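Local coordinates for protein exodeoxyribonuclease III (Methanosarcina mazei, PDB 5J8N) that probably acts as a magnesium- or manganese-dependent DNA repair nuclease, with AP endonuclease and 3'-5' exonuclease activities as in its family, at residues A[16-19]-A[20-24]. The protein carries 3 engineered substitutions. Sequence-based numbering, arbitrary orientation.
Sequences AAVK and KGFLD
The carbonyl oxygen of Ala-17 accepts two backbone hydrogen bonds, one from the turn that follows it and one from the first residue of the next helix. Lys-20 N donates to Ala-17 O over 2.9 Å, and Phe-22 N donates to Ala-17 O over 3.0 Å. The two donors approach from opposite faces of the carbonyl plane: Lys-20 N stands 67° out of it, Phe-22 N 36° out on the other face. The first is a bent i+3 turn bond, preceded by one of the same spacing from Lys-19 N to Ala-16 O (3.1 Å), whereas the bond from Phe-22 N spans five residues and ties the start of the second helix to the end of the first. Between the two donors, Gly-21 occupies the N-cap position with a positive phi, a conformation open to glycine because it has no CB to press on the carbonyl oxygen of Lys-20.

Three apolar contacts accompany the backbone bonds. Ala-17 CB meets Phe-22 CB at 4.1 Å, and Phe-22 CB also lies 3.4 Å from Ala-17 O. Val-18 divides its branches: CG2 approaches the ring of Phe-22 obliquely, 4.1 Å from CD2, while CG1, turned anti to the backbone N (chi1 158°), reaches CD2 of Leu-23 at 4.2 Å.

The turn is near the magnesium site of Asn-12 and Glu-38 but not part of it. Helices 14-18 and 22-27 lie in the connection from strand 3-10 to its parallel neighbour 33-37. Phe-22 packs on Val-34 and Val-36 of that strand, while Val-18 and Leu-23 both touch Glu-49 of helix 48-51, Val-18 also Val-50.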
loop_
_atom_site.group_PDB
_atom_site.type_symbol
_atom_site.label_atom_id
_atom_site.label_comp_id
_atom_site.label_asym_id
_atom_site.label_seq_id
_atom_site.Cartn_x
_atom_site.Cartn_y
_atom_site.Cartn_z
ATOM N N ALA A 16 7.942 14.984 -6.403
ATOM C CA ALA A 16 9.354 14.651 -6.546
ATOM C C ALA A 16 9.534 13.363 -7.349
ATOM O O ALA A 16 10.415 13.282 -8.238
ATOM C CB ALA A 16 9.984 14.529 -5.147
ATOM N N ALA A 17 8.682 12.397 -7.131
ATOM C CA ALA A 17 8.821 11.076 -7.769
ATOM C C ALA A 17 8.514 11.185 -9.269
ATOM O O ALA A 17 9.057 10.386 -10.059
ATOM C CB ALA A 17 7.916 10.048 -7.100
ATOM N N VAL A 18 7.731 12.156 -9.705
ATOM C CA VAL A 18 7.430 12.369 -11.128
ATOM C C VAL A 18 8.695 12.711 -11.905
ATOM O O VAL A 18 8.783 12.505 -13.128
ATOM C CB VAL A 18 6.347 13.459 -11.286
ATOM C CG1 VAL A 18 6.348 14.117 -12.696
ATOM C CG2 VAL A 18 4.976 12.813 -10.976
ATOM N N LYS A 19 9.684 13.278 -11.222
ATOM C CA LYS A 19 10.937 13.591 -11.865
ATOM C C LYS A 19 11.930 12.445 -11.783
ATOM O O LYS A 19 13.031 12.570 -12.296
ATOM C CB LYS A 19 11.573 14.843 -11.234
ATOM C CG LYS A 19 10.698 16.087 -11.360
ATOM C CD LYS A 19 11.322 17.318 -10.672
ATOM C CE LYS A 19 12.528 17.802 -11.385
ATOM N NZ LYS A 19 13.157 18.885 -10.598
ATOM N N LYS A 20 11.586 11.377 -11.095
ATOM C CA LYS A 20 12.533 10.311 -10.807
ATOM C C LYS A 20 11.991 8.961 -11.224
ATOM O O LYS A 20 12.381 7.942 -10.696
ATOM C CB LYS A 20 12.848 10.278 -9.306
ATOM C CG LYS A 20 13.541 11.458 -8.834
ATOM C CD LYS A 20 14.833 11.594 -9.554
ATOM C CE LYS A 20 15.719 12.591 -8.886
ATOM N NZ LYS A 20 17.068 12.562 -9.540
ATOM N N GLY A 21 11.087 8.990 -12.176
ATOM C CA GLY A 21 10.692 7.739 -12.803
ATOM C C GLY A 21 9.245 7.362 -12.651
ATOM O O GLY A 21 8.809 6.373 -13.293
ATOM N N PHE A 22 8.507 8.005 -11.741
ATOM C CA PHE A 22 7.139 7.577 -11.592
ATOM C C PHE A 22 6.384 7.712 -12.911
ATOM O O PHE A 22 5.580 6.824 -13.251
ATOM C CB PHE A 22 6.408 8.346 -10.471
ATOM C CG PHE A 22 4.959 7.982 -10.435
ATOM C CD1 PHE A 22 4.604 6.720 -9.977
ATOM C CD2 PHE A 22 4.013 8.800 -11.037
ATOM C CE1 PHE A 22 3.291 6.297 -10.049
ATOM C CE2 PHE A 22 2.676 8.376 -11.063
ATOM C CZ PHE A 22 2.351 7.153 -10.605
ATOM N N LEU A 23 6.590 8.790 -13.648
ATOM C CA LEU A 23 5.881 8.957 -14.892
ATOM C C LEU A 23 6.297 7.863 -15.860
ATOM O O LEU A 23 5.475 7.354 -16.633
ATOM C CB LEU A 23 6.152 10.332 -15.485
ATOM C CG LEU A 23 5.045 11.122 -16.123
ATOM C CD1 LEU A 23 3.908 11.296 -15.133
ATOM C CD2 LEU A 23 5.710 12.453 -16.447
ATOM N N ASP A 24 7.576 7.508 -15.855
ATOM C CA ASP A 24 7.995 6.421 -16.752
ATOM C C ASP A 24 7.230 5.135 -16.430
ATOM O O ASP A 24 6.769 4.414 -17.336
ATOM C CB ASP A 24 9.505 6.133 -16.651
ATOM C CG ASP A 24 10.376 7.318 -17.021
ATOM O OD1 ASP A 24 9.928 8.252 -17.722
ATOM O OD2 ASP A 24 11.525 7.278 -16.566
#